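PDB 5GKD: AlyGC from Glaciecola chathamensis, which cleaves alginate as a lyase of polysaccharide lyase family 6, probably by beta-elimination, with a calcium ion bound in its N-terminal beta-helix. Local coordinates for residues A[142-147]-A[539-544]; A[232-237]-A[603-608]. All coordinates share one frame; numbering follows the deposited sequence.

Contact 1. Residues A[142-147]-A[539-544]; sequences GKRNKG and MQRNYR
Arg-144 and Arg-541 lie where the backbones of 142-147 and 539-544 come nearest, with their CA atoms 6.1 Å apart. The first segment is an irregular loop between strands 134-141 and 150-152; the second is mostly loop and runs into strand 543-548, so two connections meet here rather than two paired strands. Main chain takes part on one side alone in the direct contacts: CB of Arg-144 rests on the carbonyl O of Gln-540, 3.1 Å away, in a van der Waals contact.

Beyond CB the modelled Arg-144 chain is bent, though its exact path is doubtful, and its guanidinium ends over the neighbouring arginine. Arg-541 reaches the same place with CG anti to its backbone N (chi1 -165°) and a single bend farther out, at chi3. Each guanidinium lies over one face of the other, the planes tilted 30° and each CZ 3.7 Å above the other plane, displaced toward its rim. NH2 of Arg-144 also presses on the aliphatic CG of Arg-541 at 3.3 Å. The side-chain OE1 of Gln-540 lies at the edge of the Arg-541 guanidinium, in its plane. A water joins the segments: it accepts a good bond from the backbone N of Asn-542 (2.8 Å) and a weak one from NE of Arg-144. Lys-143, for its part, ties the 142-147 loop together internally.

Two like charges thus sit 3.6 Å apart, NH1 of Arg-144 to NH1 of Arg-541. NH1 of Arg-144 also has a hydrogen bond to Asn-113 OD1, which lies outside both segments. Such partners, together with partial exposure to solvent, would be expected to offset the repulsion.

Contact 2. Residues A[232-237]-A[603-608]; sequences ESRGTL and NVEYLT
Arg-234 meets Glu-605 and Tyr-606 through one nitrogen, NH2, which spends a hydrogen on each. The salt bridge to Glu-605 OE2 is short, 2.7 Å from NH2, with an N-H...O angle of 154°; NH2 comes to OE2 on the anti side but well out of the carboxylate plane, and OE2 is itself tilted from the guanidinium plane. The two planes stand 79° apart. The bond from NH2 to Tyr-606 OH is longer at 3.0 Å but straighter, 163°, and the hydroxyl lies almost exactly in the guanidinium plane, although the ring itself is nearly perpendicular to it. A water completes the bridge, accepting from Arg-234 NH1 and donating to Glu-605 OE2 (2.8 Å), so that this oxygen is gripped twice.

The extended arginine and the Glu-605 side chain, meeting from opposite directions, together span the 12.6 Å between the CA atoms of Arg-234 and Glu-605. Arg-234 is the centre of an inverse gamma turn, and its backbone N is held by Asn-210 OD1. Tyr-602 OH bonds to the other carboxylate oxygen, OE1 of Glu-605, and Asp-258 OD2 bonds to Tyr-606 OH; this second acid probably favours the nearby positive charge.

The result is a buried, charge-paired bridge between the turn before strand 236-241 of the N-terminal parallel beta-helix, of the pectate lyase-like clan, and the region where strand 606-610 begins in the C-terminal one.

Both contacts join the N-terminal beta-helix to the C-terminal one, across the same interface and with their centres 13 Å apart, yet they do not touch. On the C-terminal side their second segments lead into strands 543-548 and 606-610 of one parallel array, each hydrogen-bonded to the strand 572-578 that lies between them. Contact 2 is buried and rests on opposite charges; contact 1 is a surface contact between like charges, with water and side-chain partners around it. The contrast illustrates how one interface can mix chemistries: the direct polar bonds across the segments occur in the interior, whereas the outer contact packs flat groups and a single bridging water.

Contact 1. Residues A[142-147]-A[539-544]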
ATOM      1  N   GLY A 142      -3.555  11.991  21.483  1.00 18.98           N
ATOM      2  CA  GLY A 142      -3.451  10.832  20.626  1.00 17.08           C
ATOM      3  C   GLY A 142      -3.592  11.041  19.133  1.00 18.50           C
ATOM      4  O   GLY A 142      -3.975  10.100  18.444  1.00 17.81           O
ATOM      5  N   LYS A 143      -3.302  12.216  18.595  1.00 17.05           N
ATOM      6  CA  LYS A 143      -3.359  12.359  17.140  1.00 19.18           C
ATOM      7  C   LYS A 143      -2.190  11.620  16.504  1.00 20.15           C
ATOM      8  O   LYS A 143      -1.032  11.914  16.803  1.00 19.40           O
ATOM      9  CB  LYS A 143      -3.355  13.826  16.725  1.00 17.11           C
ATOM     10  CG  LYS A 143      -3.554  14.025  15.227  1.00 17.73           C
ATOM     11  CD  LYS A 143      -3.796  15.500  14.897  1.00 17.13           C
ATOM     12  CE  LYS A 143      -4.408  15.693  13.490  1.00 18.55           C
ATOM     13  NZ  LYS A 143      -3.532  15.291  12.338  1.00 18.92           N
ATOM     14  N   ARG A 144      -2.487  10.651  15.631  1.00 23.01           N
ATOM     15  CA  ARG A 144      -1.447   9.784  15.093  1.00 21.53           C
ATOM     16  C   ARG A 144      -1.066  10.111  13.659  1.00 24.74           C
ATOM     17  O   ARG A 144      -0.059   9.590  13.171  1.00 21.40           O
ATOM     18  CB  ARG A 144      -1.861   8.307  15.146  1.00 22.83           C
ATOM     19  CG  ARG A 144      -2.893   7.926  16.157  1.00 25.74           C
ATOM     20  CD  ARG A 144      -2.426   7.937  17.607  1.00 24.92           C
ATOM     21  NE  ARG A 144      -1.567   6.847  17.979  1.00 30.80           N
ATOM     22  CZ  ARG A 144      -1.571   6.247  19.165  1.00 26.39           C
ATOM     23  NH1 ARG A 144      -2.427   6.584  20.122  1.00 23.43           N
ATOM     24  NH2 ARG A 144      -0.711   5.285  19.375  1.00 24.24           N
ATOM     25  N   ASN A 145      -1.830  10.945  12.980  1.00 21.73           N
ATOM     26  CA  ASN A 145      -1.676  11.135  11.552  1.00 20.72           C
ATOM     27  C   ASN A 145      -1.098  12.508  11.263  1.00 20.93           C
ATOM     28  O   ASN A 145      -1.069  13.392  12.113  1.00 20.93           O
ATOM     29  CB  ASN A 145      -3.020  10.977  10.846  1.00 18.64           C
ATOM     30  CG  ASN A 145      -3.976  12.073  11.193  1.00 22.13           C
ATOM     31  OD1 ASN A 145      -4.165  12.391  12.370  1.00 20.92           O
ATOM     32  ND2 ASN A 145      -4.582  12.684  10.166  1.00 20.34           N
ATOM     33  N   LYS A 146      -0.649  12.671  10.031  1.00 18.43           N
ATOM     34  CA  LYS A 146      -0.089  13.933   9.588  1.00 17.98           C
ATOM     35  C   LYS A 146      -1.087  15.084   9.739  1.00 18.62           C
ATOM     36  O   LYS A 146      -2.300  14.933   9.563  1.00 19.70           O
ATOM     37  CB  LYS A 146       0.367  13.801   8.138  1.00 18.64           C
ATOM     38  CG  LYS A 146       0.889  15.091   7.537  1.00 20.68           C
ATOM     39  CD  LYS A 146       1.998  14.865   6.556  1.00 21.20           C
ATOM     40  CE  LYS A 146       2.538  16.178   6.022  1.00 27.78           C
ATOM     41  NZ  LYS A 146       3.870  15.975   5.383  1.00 31.10           N
ATOM     42  N   GLY A 147      -0.560  16.254  10.063  1.00 19.19           N
ATOM     43  CA  GLY A 147      -1.427  17.405  10.228  1.00 18.53           C
ATOM     44  C   GLY A 147      -1.277  17.894  11.653  1.00 22.89           C
ATOM     45  O   GLY A 147      -1.291  17.125  12.616  1.00 19.27           O
ATOM     46  N   MET A 539      -1.320   1.588   8.121  1.00 20.59           N
ATOM     47  CA  MET A 539      -1.613   1.550   9.546  1.00 20.23           C
ATOM     48  C   MET A 539      -1.962   2.931  10.079  1.00 21.43           C
ATOM     49  O   MET A 539      -1.604   3.959   9.507  1.00 23.76           O
ATOM     50  CB  MET A 539      -0.432   0.979  10.328  1.00 20.89           C
ATOM     51  CG  MET A 539      -0.046  -0.424   9.913  1.00 20.83           C
ATOM     52  SD  MET A 539       1.351  -1.079  10.836  1.00 22.12           S
ATOM     53  CE  MET A 539       0.657  -1.226  12.467  1.00 16.83           C
ATOM     54  N   GLN A 540      -2.663   2.933  11.207  1.00 24.75           N
ATOM     55  CA  GLN A 540      -3.089   4.140  11.899  1.00 23.56           C
ATOM     56  C   GLN A 540      -2.122   4.561  12.987  1.00 21.49           C
ATOM     57  O   GLN A 540      -2.179   5.701  13.444  1.00 24.89           O
ATOM     58  CB  GLN A 540      -4.474   3.903  12.520  1.00 23.50           C
ATOM     59  CG  GLN A 540      -5.128   5.135  13.109  1.00 24.75           C
ATOM     60  CD  GLN A 540      -6.273   4.805  14.040  1.00 29.68           C
ATOM     61  OE1 GLN A 540      -6.098   4.069  15.010  1.00 34.33           O
ATOM     62  NE2 GLN A 540      -7.455   5.359  13.762  1.00 27.62           N
ATOM     63  N   ARG A 541      -1.207   3.684  13.364  1.00 23.76           N
ATOM     64  CA  ARG A 541      -0.542   3.718  14.652  1.00 23.77           C
ATOM     65  C   ARG A 541       0.875   3.193  14.456  1.00 21.08           C
ATOM     66  O   ARG A 541       1.116   2.384  13.557  1.00 22.84           O
ATOM     67  CB  ARG A 541      -1.352   2.835  15.606  1.00 24.08           C
ATOM     68  CG  ARG A 541      -1.121   2.941  17.048  1.00 28.78           C
ATOM     69  CD  ARG A 541      -2.201   2.151  17.717  1.00 24.29           C
ATOM     70  NE  ARG A 541      -3.472   2.862  17.647  1.00 30.91           N
ATOM     71  CZ  ARG A 541      -4.094   3.368  18.706  1.00 30.59           C
ATOM     72  NH1 ARG A 541      -3.570   3.220  19.913  1.00 27.45           N
ATOM     73  NH2 ARG A 541      -5.245   4.007  18.566  1.00 32.65           N
ATOM     74  N   ASN A 542       1.807   3.649  15.286  1.00 17.43           N
ATOM     75  CA  ASN A 542       3.158   3.088  15.261  1.00 21.09           C
ATOM     76  C   ASN A 542       3.175   1.709  15.943  1.00 20.38           C
ATOM     77  O   ASN A 542       2.198   1.280  16.552  1.00 20.79           O
ATOM     78  CB  ASN A 542       4.156   4.025  15.955  1.00 17.40           C
ATOM     79  CG  ASN A 542       4.187   5.423  15.342  1.00 19.93           C
ATOM     80  OD1 ASN A 542       3.811   5.619  14.191  1.00 22.65           O
ATOM     81  ND2 ASN A 542       4.651   6.394  16.112  1.00 18.63           N
ATOM     82  N   TYR A 543       4.310   1.015  15.860  1.00 19.40           N
ATOM     83  CA  TYR A 543       4.443  -0.283  16.516  1.00 19.59           C
ATOM     84  C   TYR A 543       5.854  -0.431  17.073  1.00 20.89           C
ATOM     85  O   TYR A 543       6.770   0.293  16.692  1.00 22.13           O
ATOM     86  CB  TYR A 543       4.111  -1.457  15.561  1.00 17.37           C
ATOM     87  CG  TYR A 543       5.108  -1.610  14.448  1.00 17.47           C
ATOM     88  CD1 TYR A 543       5.039  -0.814  13.309  1.00 16.65           C
ATOM     89  CD2 TYR A 543       6.141  -2.515  14.548  1.00 18.24           C
ATOM     90  CE1 TYR A 543       5.965  -0.935  12.302  1.00 17.18           C
ATOM     91  CE2 TYR A 543       7.069  -2.651  13.533  1.00 22.09           C
ATOM     92  CZ  TYR A 543       6.982  -1.856  12.418  1.00 18.87           C
ATOM     93  OH  TYR A 543       7.922  -1.988  11.431  1.00 19.84           O
ATOM     94  N   ARG A 544       6.014  -1.401  17.974  1.00 22.48           N
ATOM     95  CA  ARG A 544       7.286  -1.762  18.580  1.00 20.95           C
ATOM     96  C   ARG A 544       7.584  -3.235  18.311  1.00 23.10           C
ATOM     97  O   ARG A 544       6.692  -4.083  18.395  1.00 24.18           O
ATOM     98  CB  ARG A 544       7.267  -1.507  20.100  1.00 21.78           C
ATOM     99  CG  ARG A 544       7.166  -0.049  20.506  1.00 25.48           C
ATOM    100  CD  ARG A 544       6.757   0.120  21.959  1.00 24.43           C
ATOM    101  NE  ARG A 544       5.322  -0.065  22.152  1.00 29.23           N
ATOM    102  CZ  ARG A 544       4.778  -0.543  23.267  1.00 27.66           C
ATOM    103  NH1 ARG A 544       5.553  -0.888  24.286  1.00 26.84           N
ATOM    104  NH2 ARG A 544       3.468  -0.693  23.356  1.00 23.79           N
TER
HETATM  105  O   HOH W   1       1.388   5.899  16.854  1.00 22.25           O

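Contact 2. Residues A[232-237]-A[603-608]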
ATOM      1  N   GLU A 232       8.553  16.671  29.068  1.00 19.78           N
ATOM      2  CA  GLU A 232       9.129  15.531  28.364  1.00 21.37           C
ATOM      3  C   GLU A 232       8.709  15.500  26.900  1.00 20.34           C
ATOM      4  O   GLU A 232       8.479  14.442  26.326  1.00 20.47           O
ATOM      5  CB  GLU A 232       8.776  14.219  29.067  1.00 19.66           C
ATOM      6  CG  GLU A 232       9.420  14.088  30.437  1.00 22.56           C
ATOM      7  CD  GLU A 232       9.155  12.740  31.127  1.00 26.95           C
ATOM      8  OE1 GLU A 232       8.487  11.854  30.542  1.00 26.58           O
ATOM      9  OE2 GLU A 232       9.619  12.578  32.270  1.00 27.98           O
ATOM     10  N   SER A 233       8.631  16.669  26.283  1.00 19.33           N
ATOM     11  CA  SER A 233       8.166  16.769  24.912  1.00 20.79           C
ATOM     12  C   SER A 233       9.360  16.775  23.974  1.00 22.56           C
ATOM     13  O   SER A 233      10.280  17.594  24.115  1.00 16.06           O
ATOM     14  CB  SER A 233       7.300  18.011  24.695  1.00 20.47           C
ATOM     15  OG  SER A 233       6.041  17.875  25.331  1.00 17.78           O
ATOM     16  N   ARG A 234       9.299  15.870  23.001  1.00 17.86           N
ATOM     17  CA  ARG A 234      10.375  15.559  22.069  1.00 19.11           C
ATOM     18  C   ARG A 234      10.386  16.553  20.909  1.00 20.59           C
ATOM     19  O   ARG A 234      10.182  16.207  19.747  1.00 23.06           O
ATOM     20  CB  ARG A 234      10.174  14.134  21.579  1.00 19.99           C
ATOM     21  CG  ARG A 234      11.382  13.366  21.195  1.00 22.36           C
ATOM     22  CD  ARG A 234      10.940  11.961  20.828  1.00 20.09           C
ATOM     23  NE  ARG A 234      12.012  11.126  20.305  1.00 23.56           N
ATOM     24  CZ  ARG A 234      12.365  11.073  19.029  1.00 22.26           C
ATOM     25  NH1 ARG A 234      11.760  11.836  18.125  1.00 24.41           N
ATOM     26  NH2 ARG A 234      13.327  10.261  18.656  1.00 25.03           N
ATOM     27  N   GLY A 235      10.610  17.811  21.254  1.00 21.77           N
ATOM     28  CA  GLY A 235      10.524  18.872  20.270  1.00 19.05           C
ATOM     29  C   GLY A 235      10.801  20.205  20.923  1.00 20.39           C
ATOM     30  O   GLY A 235      11.366  20.265  22.018  1.00 18.90           O
ATOM     31  N   THR A 236      10.365  21.272  20.250  1.00 18.31           N
ATOM     32  CA  THR A 236      10.746  22.631  20.583  1.00 17.01           C
ATOM     33  C   THR A 236       9.550  23.566  20.456  1.00 17.83           C
ATOM     34  O   THR A 236       8.529  23.237  19.846  1.00 18.87           O
ATOM     35  CB  THR A 236      11.859  23.161  19.663  1.00 20.74           C
ATOM     36  OG1 THR A 236      11.343  23.356  18.336  1.00 18.25           O
ATOM     37  CG2 THR A 236      13.022  22.189  19.594  1.00 17.09           C
ATOM     38  N   LEU A 237       9.704  24.749  21.042  1.00 16.78           N
ATOM     39  CA  LEU A 237       8.916  25.927  20.707  1.00 16.95           C
ATOM     40  C   LEU A 237       9.700  26.700  19.656  1.00 18.32           C
ATOM     41  O   LEU A 237      10.696  27.344  19.979  1.00 20.84           O
ATOM     42  CB  LEU A 237       8.678  26.770  21.953  1.00 15.73           C
ATOM     43  CG  LEU A 237       7.696  27.938  21.951  1.00 18.38           C
ATOM     44  CD1 LEU A 237       7.537  28.485  23.381  1.00 19.43           C
ATOM     45  CD2 LEU A 237       8.078  29.034  20.994  1.00 17.52           C
ATOM     46  N   ASN A 603      10.410   4.800   8.085  1.00 17.88           N
ATOM     47  CA  ASN A 603       9.766   3.594   8.598  1.00 18.33           C
ATOM     48  C   ASN A 603      10.170   3.196  10.013  1.00 19.66           C
ATOM     49  O   ASN A 603       9.527   2.304  10.585  1.00 17.93           O
ATOM     50  CB  ASN A 603      10.061   2.395   7.678  1.00 14.01           C
ATOM     51  CG  ASN A 603       9.477   2.556   6.287  1.00 20.24           C
ATOM     52  OD1 ASN A 603      10.191   2.451   5.282  1.00 21.35           O
ATOM     53  ND2 ASN A 603       8.164   2.789   6.214  1.00 20.14           N
ATOM     54  N   VAL A 604      11.209   3.806  10.589  1.00 16.68           N
ATOM     55  CA  VAL A 604      11.737   3.368  11.879  1.00 18.91           C
ATOM     56  C   VAL A 604      12.492   4.500  12.573  1.00 19.84           C
ATOM     57  O   VAL A 604      13.331   5.171  11.966  1.00 18.60           O
ATOM     58  CB  VAL A 604      12.644   2.127  11.716  1.00 19.60           C
ATOM     59  CG1 VAL A 604      13.817   2.416  10.768  1.00 16.51           C
ATOM     60  CG2 VAL A 604      13.154   1.643  13.075  1.00 16.83           C
ATOM     61  N   GLU A 605      12.207   4.711  13.860  1.00 20.45           N
ATOM     62  CA  GLU A 605      12.930   5.727  14.611  1.00 20.19           C
ATOM     63  C   GLU A 605      14.273   5.202  15.120  1.00 19.67           C
ATOM     64  O   GLU A 605      15.300   5.854  14.932  1.00 21.95           O
ATOM     65  CB  GLU A 605      12.070   6.247  15.771  1.00 20.10           C
ATOM     66  CG  GLU A 605      12.655   7.478  16.470  1.00 18.87           C
ATOM     67  CD  GLU A 605      12.713   8.726  15.594  1.00 22.40           C
ATOM     68  OE1 GLU A 605      12.076   8.768  14.521  1.00 21.71           O
ATOM     69  OE2 GLU A 605      13.401   9.689  15.992  1.00 24.10           O
ATOM     70  N   TYR A 606      14.278   4.036  15.770  1.00 19.61           N
ATOM     71  CA  TYR A 606      15.483   3.400  16.304  1.00 20.83           C
ATOM     72  C   TYR A 606      15.562   1.968  15.802  1.00 21.53           C
ATOM     73  O   TYR A 606      14.728   1.140  16.172  1.00 24.54           O
ATOM     74  CB  TYR A 606      15.494   3.392  17.831  1.00 23.16           C
ATOM     75  CG  TYR A 606      15.420   4.739  18.469  1.00 22.65           C
ATOM     76  CD1 TYR A 606      16.567   5.515  18.664  1.00 22.59           C
ATOM     77  CD2 TYR A 606      14.207   5.239  18.893  1.00 23.15           C
ATOM     78  CE1 TYR A 606      16.491   6.769  19.269  1.00 19.03           C
ATOM     79  CE2 TYR A 606      14.121   6.469  19.486  1.00 24.20           C
ATOM     80  CZ  TYR A 606      15.255   7.231  19.663  1.00 23.75           C
ATOM     81  OH  TYR A 606      15.115   8.446  20.263  1.00 27.04           O
ATOM     82  N   LEU A 607      16.567   1.675  14.987  1.00 21.48           N
ATOM     83  CA  LEU A 607      16.929   0.312  14.621  1.00 23.41           C
ATOM     84  C   LEU A 607      18.189  -0.068  15.391  1.00 22.88           C
ATOM     85  O   LEU A 607      19.236   0.562  15.205  1.00 22.31           O
ATOM     86  CB  LEU A 607      17.194   0.216  13.121  1.00 21.22           C
ATOM     87  CG  LEU A 607      17.009  -1.072  12.338  1.00 24.79           C
ATOM     88  CD1 LEU A 607      18.051  -1.171  11.256  1.00 23.67           C
ATOM     89  CD2 LEU A 607      16.955  -2.309  13.181  1.00 24.88           C
ATOM     90  N   THR A 608      18.097  -1.096  16.233  1.00 25.48           N
ATOM     91  CA  THR A 608      19.234  -1.545  17.032  1.00 25.56           C
ATOM     92  C   THR A 608      19.439  -3.045  16.865  1.00 24.94           C
ATOM     93  O   THR A 608      18.501  -3.820  17.060  1.00 23.85           O
ATOM     94  CB  THR A 608      19.043  -1.206  18.517  1.00 26.97           C
ATOM     95  OG1 THR A 608      19.019   0.208  18.684  1.00 29.37           O
ATOM     96  CG2 THR A 608      20.197  -1.762  19.344  1.00 30.01           C
TER
HETATM   97  O   HOH W   2      12.162  12.057  15.155  1.00 23.83           O